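Local coordinates for protein 1-pyrroline-5-carboxylate dehydrogenase (Thermus thermophilus, PDB 1UZB) that probably catalyses the NAD(P)+-dependent oxidation of glutamate semialdehyde, the open-chain form of 1-pyrroline-5-carboxylate, to glutamate, at residues E51-L56 with D211-G216; G66-A71 with F235-G240; I189-I194 with A217-I222. All blocks are in the same frame, centred on the assembly; numbering follows the deposited sequence.

Contact 1 of 3, residues E51-L56 with D211-G216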
loop_
_atom_site.group_PDB
_atom_site.type_symbol
_atom_site.label_atom_id
_atom_site.label_comp_id
_atom_site.label_asym_id
_atom_site.label_seq_id
_atom_site.Cartn_x
_atom_site.Cartn_y
_atom_site.Cartn_z
ATOM N N GLU A 51 -45.257 35.085 12.992
ATOM C CA GLU A 51 -45.862 34.496 11.804
ATOM C C GLU A 51 -45.534 33.010 11.749
ATOM O O GLU A 51 -44.547 32.564 12.335
ATOM C CB GLU A 51 -45.343 35.187 10.541
ATOM C CG GLU A 51 -45.719 36.659 10.445
ATOM C CD GLU A 51 -45.196 37.318 9.182
ATOM O OE1 GLU A 51 -45.460 38.524 8.988
ATOM O OE2 GLU A 51 -44.521 36.632 8.384
ATOM N N ARG A 52 -46.361 32.244 11.046
ATOM C CA ARG A 52 -46.136 30.810 10.934
ATOM C C ARG A 52 -46.415 30.298 9.528
ATOM O O ARG A 52 -47.034 30.984 8.712
ATOM C CB ARG A 52 -47.021 30.055 11.929
ATOM C CG ARG A 52 -48.496 30.032 11.557
ATOM C CD ARG A 52 -49.290 29.179 12.533
ATOM N NE ARG A 52 -50.666 28.970 12.092
ATOM C CZ ARG A 52 -51.560 28.242 12.754
ATOM N NH1 ARG A 52 -51.225 27.652 13.894
ATOM N NH2 ARG A 52 -52.788 28.101 12.277
ATOM N N MET A 53 -45.946 29.085 9.260
ATOM C CA MET A 53 -46.133 28.431 7.972
ATOM C C MET A 53 -46.931 27.162 8.204
ATOM O O MET A 53 -46.774 26.508 9.233
ATOM C CB MET A 53 -44.787 28.051 7.366
ATOM C CG MET A 53 -43.903 29.212 6.991
ATOM S SD MET A 53 -42.299 28.573 6.511
ATOM C CE MET A 53 -42.710 27.714 4.986
ATOM N N VAL A 54 -47.772 26.806 7.241
ATOM C CA VAL A 54 -48.593 25.611 7.357
ATOM C C VAL A 54 -48.139 24.544 6.369
ATOM O O VAL A 54 -47.838 24.842 5.215
ATOM C CB VAL A 54 -50.078 25.933 7.080
ATOM C CG1 VAL A 54 -50.939 24.716 7.372
ATOM C CG2 VAL A 54 -50.521 27.116 7.926
ATOM N N SER A 55 -48.075 23.301 6.833
ATOM C CA SER A 55 -47.690 22.191 5.970
ATOM C C SER A 55 -48.900 21.276 5.844
ATOM O O SER A 55 -49.396 20.745 6.836
ATOM C CB SER A 55 -46.512 21.423 6.566
ATOM O OG SER A 55 -46.099 20.393 5.683
ATOM N N LEU A 56 -49.366 21.096 4.613
ATOM C CA LEU A 56 -50.541 20.277 4.349
ATOM C C LEU A 56 -50.239 18.858 3.887
ATOM O O LEU A 56 -49.146 18.556 3.411
ATOM C CB LEU A 56 -51.413 20.963 3.297
ATOM C CG LEU A 56 -51.820 22.409 3.591
ATOM C CD1 LEU A 56 -52.598 22.971 2.415
ATOM C CD2 LEU A 56 -52.653 22.458 4.859
ATOM N N ASP A 211 -42.826 22.823 1.254
ATOM C CA ASP A 211 -43.702 21.660 1.370
ATOM C C ASP A 211 -43.216 20.577 2.324
ATOM O O ASP A 211 -43.956 19.637 2.619
ATOM C CB ASP A 211 -43.923 21.030 -0.010
ATOM C CG ASP A 211 -44.730 21.918 -0.937
ATOM O OD1 ASP A 211 -45.901 22.204 -0.613
ATOM O OD2 ASP A 211 -44.195 22.325 -1.991
ATOM N N ALA A 212 -41.987 20.708 2.816
ATOM C CA ALA A 212 -41.421 19.701 3.702
ATOM C C ALA A 212 -40.755 20.270 4.951
ATOM O O ALA A 212 -39.759 19.730 5.433
ATOM C CB ALA A 212 -40.421 18.848 2.919
ATOM N N VAL A 213 -41.318 21.343 5.491
ATOM C CA VAL A 213 -40.750 21.970 6.681
ATOM C C VAL A 213 -40.861 21.129 7.959
ATOM O O VAL A 213 -40.004 21.217 8.839
ATOM C CB VAL A 213 -41.396 23.352 6.949
ATOM C CG1 VAL A 213 -41.064 24.303 5.816
ATOM C CG2 VAL A 213 -42.904 23.207 7.103
ATOM N N VAL A 214 -41.902 20.309 8.071
ATOM C CA VAL A 214 -42.057 19.502 9.277
ATOM C C VAL A 214 -40.993 18.423 9.410
ATOM O O VAL A 214 -40.389 18.269 10.472
ATOM C CB VAL A 214 -43.451 18.837 9.350
ATOM C CG1 VAL A 214 -43.521 17.896 10.547
ATOM C CG2 VAL A 214 -44.526 19.908 9.473
ATOM N N VAL A 215 -40.754 17.671 8.344
ATOM C CA VAL A 215 -39.744 16.628 8.432
ATOM C C VAL A 215 -38.348 17.238 8.601
ATOM O O VAL A 215 -37.467 16.626 9.207
ATOM C CB VAL A 215 -39.787 15.683 7.210
ATOM C CG1 VAL A 215 -39.190 16.359 5.988
ATOM C CG2 VAL A 215 -39.064 14.390 7.546
ATOM N N GLY A 216 -38.153 18.444 8.074
ATOM C CA GLY A 216 -36.873 19.111 8.231
ATOM C C GLY A 216 -36.660 19.443 9.700
ATOM O O GLY A 216 -35.547 19.343 10.225
HETATM O O HOH W 1 -46.646 19.388 2.907
#
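M53 and S55, two residues apart on strand 52-57, both send their side chains toward the first turn of helix 213-226, where V213 and V214 receive them. The thioether of M53 is bent at its end (chi3 68°), which brings the methyl CE round to V213 CG1 at 3.9 Å; the two side chains meet at a slant. Farther along the strand, S55 presents its CB to both valines, lying 3.8 Å from V214 CG2 and 4.1 Å from V213 CG2. Its OG, anti to the backbone N (chi1 -177°), is turned to E123 OE1, with which it hydrogen-bonds, and to a water 3.0 Å from S55 OG. That water is also within bonding distance of D211 O and L56 O, 2.7 Å from each, more acceptors than it has protons for, so its bridging of strand and helix start is probably shared among them. E123 also takes the backbone N-H groups of V214 and V215 with its carboxylate, and so ties S55 to the helix start, where A212 is the N-cap. The arrangement is that of a small sheet laid over the N-terminal turn of a helix from the Rossmann-like nucleotide-binding domain of the aldehyde dehydrogenase family.

Contact 2 of 3, residues G66-A71 with F235-G240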
loop_
_atom_site.group_PDB
_atom_site.type_symbol
_atom_site.label_atom_id
_atom_site.label_comp_id
_atom_site.label_asym_id
_atom_site.label_seq_id
_atom_site.Cartn_x
_atom_site.Cartn_y
_atom_site.Cartn_z
ATOM N N GLY A 66 -48.624 19.963 10.167
ATOM C CA GLY A 66 -47.990 20.734 11.218
ATOM C C GLY A 66 -47.721 22.149 10.758
ATOM O O GLY A 66 -47.938 22.486 9.594
ATOM N N THR A 67 -47.266 22.991 11.676
ATOM C CA THR A 67 -46.944 24.365 11.333
ATOM C C THR A 67 -45.545 24.627 11.851
ATOM O O THR A 67 -45.065 23.925 12.739
ATOM C CB THR A 67 -47.907 25.373 11.996
ATOM O OG1 THR A 67 -47.781 25.295 13.421
ATOM C CG2 THR A 67 -49.343 25.086 11.590
ATOM N N THR A 68 -44.882 25.626 11.285
ATOM C CA THR A 68 -43.546 25.973 11.738
ATOM C C THR A 68 -43.427 27.482 11.809
ATOM O O THR A 68 -44.269 28.212 11.277
ATOM C CB THR A 68 -42.450 25.471 10.776
ATOM O OG1 THR A 68 -42.509 26.217 9.553
ATOM C CG2 THR A 68 -42.629 23.988 10.480
ATOM N N ALA A 69 -42.381 27.946 12.479
ATOM C CA ALA A 69 -42.133 29.374 12.573
ATOM C C ALA A 69 -41.748 29.804 11.160
ATOM O O ALA A 69 -41.462 28.962 10.305
ATOM C CB ALA A 69 -40.994 29.648 13.544
ATOM N N LYS A 70 -41.747 31.108 10.914
ATOM C CA LYS A 70 -41.406 31.635 9.601
ATOM C C LYS A 70 -40.261 32.622 9.747
ATOM O O LYS A 70 -40.395 33.641 10.425
ATOM C CB LYS A 70 -42.621 32.329 8.983
ATOM C CG LYS A 70 -42.379 32.886 7.592
ATOM C CD LYS A 70 -43.607 33.615 7.077
ATOM C CE LYS A 70 -43.345 34.254 5.726
ATOM N NZ LYS A 70 -44.533 35.014 5.244
ATOM N N ALA A 71 -39.136 32.315 9.113
ATOM C CA ALA A 71 -37.964 33.173 9.190
ATOM C C ALA A 71 -38.014 34.321 8.198
ATOM O O ALA A 71 -38.529 34.182 7.086
ATOM C CB ALA A 71 -36.700 32.349 8.961
ATOM N N PHE A 235 -31.737 26.011 11.356
ATOM C CA PHE A 235 -32.954 25.685 10.614
ATOM C C PHE A 235 -33.823 26.920 10.385
ATOM O O PHE A 235 -34.360 27.487 11.340
ATOM C CB PHE A 235 -33.708 24.631 11.433
ATOM C CG PHE A 235 -35.003 24.171 10.829
ATOM C CD1 PHE A 235 -36.192 24.322 11.536
ATOM C CD2 PHE A 235 -35.035 23.526 9.598
ATOM C CE1 PHE A 235 -37.390 23.834 11.034
ATOM C CE2 PHE A 235 -36.232 23.032 9.085
ATOM C CZ PHE A 235 -37.411 23.188 9.807
ATOM N N LEU A 236 -33.973 27.317 9.121
ATOM C CA LEU A 236 -34.752 28.500 8.770
ATOM C C LEU A 236 -35.867 28.324 7.747
ATOM O O LEU A 236 -35.741 28.751 6.595
ATOM C CB LEU A 236 -33.826 29.618 8.278
ATOM C CG LEU A 236 -32.810 30.225 9.249
ATOM C CD1 LEU A 236 -32.135 31.422 8.590
ATOM C CD2 LEU A 236 -33.509 30.662 10.529
ATOM N N PRO A 237 -36.971 27.679 8.145
ATOM C CA PRO A 237 -38.076 27.504 7.198
ATOM C C PRO A 237 -38.613 28.892 6.842
ATOM O O PRO A 237 -38.633 29.790 7.690
ATOM C CB PRO A 237 -39.083 26.667 7.988
ATOM C CG PRO A 237 -38.773 27.010 9.431
ATOM C CD PRO A 237 -37.266 27.036 9.436
ATOM N N GLY A 238 -39.028 29.073 5.591
ATOM C CA GLY A 238 -39.547 30.359 5.163
ATOM C C GLY A 238 -40.444 30.267 3.944
ATOM O O GLY A 238 -40.468 29.251 3.252
ATOM N N VAL A 239 -41.188 31.337 3.684
ATOM C CA VAL A 239 -42.096 31.386 2.546
ATOM C C VAL A 239 -41.568 32.345 1.488
ATOM O O VAL A 239 -41.165 33.463 1.798
ATOM C CB VAL A 239 -43.503 31.857 2.975
ATOM C CG1 VAL A 239 -44.409 31.983 1.757
ATOM C CG2 VAL A 239 -44.091 30.880 3.978
ATOM N N GLY A 240 -41.566 31.901 0.237
ATOM C CA GLY A 240 -41.092 32.756 -0.835
ATOM C C GLY A 240 -39.581 32.833 -0.937
ATOM O O GLY A 240 -38.863 32.055 -0.311
HETATM O O HOH W 2 -40.049 33.941 4.713
#
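The loop that leaves strand 233-235 of the Rossmann-like sheet, before helix 242-248, lies across the end of strand 64-69, P237 meeting T68 and A69 while V239 meets K70. The touching parts run 93° apart, so the loop crosses the strand end and does not extend the sheet. T68 OG1, set between the backbone N and the carbonyl carbon (chi1 69°), donates to A69 O at 3.0 Å. From there T68 OG1 comes up to the proline ring, 3.8 Å from P237 CB, while A69 O lies 3.4 Å from P237 CG. A valine in place of T68 would probably leave A69 O without this donor and the carbonyl less firmly set against the proline. K70 runs extended across V239, its CE 3.7 Å from V239 CB, and A71 CB rests against L236 CD2. A water links the backbones as well, lying 2.8 Å from A71 O and accepting from V239 N at 3.0 Å. One direct hydrogen bond joins the two segments: A71 N donates to P237 O at 2.9 Å, with an N-H...O angle of 168°.

Contact 3 of 3, residues I189-I194 with A217-I222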
loop_
_atom_site.group_PDB
_atom_site.type_symbol
_atom_site.label_atom_id
_atom_site.label_comp_id
_atom_site.label_asym_id
_atom_site.label_seq_id
_atom_site.Cartn_x
_atom_site.Cartn_y
_atom_site.Cartn_z
ATOM N N ILE A 189 -31.699 14.342 0.922
ATOM C CA ILE A 189 -30.898 15.432 0.368
ATOM C C ILE A 189 -30.721 16.580 1.362
ATOM O O ILE A 189 -29.659 17.195 1.431
ATOM C CB ILE A 189 -31.500 15.910 -0.965
ATOM C CG1 ILE A 189 -31.404 14.768 -1.983
ATOM C CG2 ILE A 189 -30.756 17.136 -1.486
ATOM C CD1 ILE A 189 -32.001 15.084 -3.334
ATOM N N PHE A 190 -31.760 16.854 2.140
ATOM C CA PHE A 190 -31.708 17.883 3.172
ATOM C C PHE A 190 -30.529 17.541 4.095
ATOM O O PHE A 190 -29.669 18.374 4.370
ATOM C CB PHE A 190 -33.028 17.860 3.952
ATOM C CG PHE A 190 -33.115 18.869 5.063
ATOM C CD1 PHE A 190 -33.348 20.212 4.788
ATOM C CD2 PHE A 190 -33.012 18.466 6.389
ATOM C CE1 PHE A 190 -33.485 21.139 5.823
ATOM C CE2 PHE A 190 -33.147 19.383 7.432
ATOM C CZ PHE A 190 -33.385 20.723 7.148
ATOM N N THR A 191 -30.481 16.292 4.547
ATOM C CA THR A 191 -29.420 15.839 5.440
ATOM C C THR A 191 -28.037 15.841 4.789
ATOM O O THR A 191 -27.078 16.373 5.356
ATOM C CB THR A 191 -29.717 14.422 5.952
ATOM O OG1 THR A 191 -30.918 14.441 6.733
ATOM C CG2 THR A 191 -28.575 13.913 6.812
ATOM N N GLY A 192 -27.931 15.249 3.602
ATOM C CA GLY A 192 -26.651 15.193 2.920
ATOM C C GLY A 192 -26.024 16.545 2.641
ATOM O O GLY A 192 -24.824 16.751 2.853
ATOM N N MET A 193 -26.841 17.475 2.162
ATOM C CA MET A 193 -26.369 18.815 1.828
ATOM C C MET A 193 -25.859 19.592 3.034
ATOM O O MET A 193 -25.039 20.502 2.894
ATOM C CB MET A 193 -27.486 19.612 1.160
ATOM C CG MET A 193 -27.952 19.047 -0.163
ATOM S SD MET A 193 -29.261 20.064 -0.861
ATOM C CE MET A 193 -28.256 21.296 -1.577
ATOM N N ILE A 194 -26.352 19.230 4.215
ATOM C CA ILE A 194 -25.959 19.878 5.461
ATOM C C ILE A 194 -24.748 19.211 6.112
ATOM O O ILE A 194 -23.748 19.871 6.404
ATOM C CB ILE A 194 -27.111 19.843 6.499
ATOM C CG1 ILE A 194 -28.293 20.681 6.009
ATOM C CG2 ILE A 194 -26.617 20.339 7.854
ATOM C CD1 ILE A 194 -29.522 20.554 6.883
ATOM N N ALA A 217 -37.736 19.842 10.370
ATOM C CA ALA A 217 -37.659 20.162 11.787
ATOM C C ALA A 217 -37.299 18.906 12.580
ATOM O O ALA A 217 -36.510 18.967 13.518
ATOM C CB ALA A 217 -38.986 20.730 12.274
ATOM N N LYS A 218 -37.873 17.767 12.199
ATOM C CA LYS A 218 -37.580 16.520 12.896
ATOM C C LYS A 218 -36.121 16.121 12.711
ATOM O O LYS A 218 -35.517 15.536 13.610
ATOM C CB LYS A 218 -38.516 15.401 12.426
ATOM C CG LYS A 218 -39.959 15.621 12.846
ATOM C CD LYS A 218 -40.823 14.403 12.565
ATOM C CE LYS A 218 -42.240 14.609 13.075
ATOM N NZ LYS A 218 -43.038 13.359 12.986
ATOM N N VAL A 219 -35.547 16.435 11.553
ATOM C CA VAL A 219 -34.140 16.129 11.337
ATOM C C VAL A 219 -33.330 17.012 12.292
ATOM O O VAL A 219 -32.340 16.566 12.868
ATOM C CB VAL A 219 -33.725 16.385 9.866
ATOM C CG1 VAL A 219 -32.207 16.321 9.726
ATOM C CG2 VAL A 219 -34.380 15.340 8.961
ATOM N N PHE A 220 -33.757 18.260 12.484
ATOM C CA PHE A 220 -33.034 19.131 13.402
ATOM C C PHE A 220 -33.167 18.695 14.853
ATOM O O PHE A 220 -32.280 18.962 15.664
ATOM C CB PHE A 220 -33.433 20.597 13.224
ATOM C CG PHE A 220 -32.498 21.343 12.323
ATOM C CD1 PHE A 220 -32.552 21.165 10.945
ATOM C CD2 PHE A 220 -31.484 22.136 12.855
ATOM C CE1 PHE A 220 -31.610 21.753 10.110
ATOM C CE2 PHE A 220 -30.534 22.731 12.029
ATOM C CZ PHE A 220 -30.596 22.539 10.652
ATOM N N GLU A 221 -34.260 18.015 15.189
ATOM C CA GLU A 221 -34.409 17.511 16.549
ATOM C C GLU A 221 -33.271 16.512 16.755
ATOM O O GLU A 221 -32.682 16.435 17.830
ATOM C CB GLU A 221 -35.745 16.789 16.733
ATOM C CG GLU A 221 -36.953 17.695 16.862
ATOM C CD GLU A 221 -38.218 16.910 17.144
ATOM O OE1 GLU A 221 -38.560 16.030 16.330
ATOM O OE2 GLU A 221 -38.868 17.168 18.178
ATOM N N ILE A 222 -32.967 15.745 15.710
ATOM C CA ILE A 222 -31.890 14.767 15.777
ATOM C C ILE A 222 -30.537 15.471 15.918
ATOM O O ILE A 222 -29.706 15.070 16.739
ATOM C CB ILE A 222 -31.893 13.859 14.527
ATOM C CG1 ILE A 222 -33.141 12.968 14.551
ATOM C CG2 ILE A 222 -30.634 13.002 14.494
ATOM C CD1 ILE A 222 -33.380 12.194 13.265
#
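F190 and F220 bring together helices 188-199 and 213-226, the connecting helices of two successive beta-alpha-beta crossovers in the Rossmann-like domain, between strands 165-180, 203-207 and 233-235. The short helix axes pass 11.0 Å apart with a signed crossing angle of -47°, a separation wide enough for aromatic side chains to fill the interface. In the first shell, F190 reaches across with its CZ, which lies in the plane of the F220 ring at its edge, 3.6 Å from F220 CE1. The two side chains cross at about a right angle. V219 meets the neighbouring part of the same F190 rim, along CD2 and CE2, its CB being 3.9 Å from F190 CE2, and the two side chains run past each other in opposite senses. What positions F190 comes partly from its own helix, for I194 CD1 is centred over one face of the ring, 3.8 Å above its plane. The same methyl lies 4.0 Å from F220 CE1, so it touches both aromatics. The F220 ring also meets F235 and, edge-to-face, F223. Farther out, F190 packs on A181, P208 and F235, and I194 and F220 both rest on V233, tying the helix pair to strand 233-235 of the mixed Rossmann-like sheet. T191 is fixed by a hydrogen bond from its hydroxyl to V187 O, just ahead of the helix; T191 OG1 itself lies 3.8 Å from V219 CG1.

Overall arrangement
All three contacts are largely buried, but contact 3, 12 Å from the chain centre, lies deeper than contacts 1 and 2 at 18 and 20 Å. Every touching residue of contact 3 is buried, whereas in contact 2 V239 is exposed and K70 partly so. Contacts 1 and 2, with centres about 6 Å apart, use neighbouring strands of one small sheet. Contacts 1 and 3 share helix 213-226, its first turn facing strand 52-57 and its next turns facing helix 188-199. F235 of contact 2 touches A217, F220 and F190 of contact 3. Chemistry follows place: contact 2 has a direct backbone hydrogen bond, contact 1 relies on water and E123, and contact 3 is aromatic and aliphatic packing.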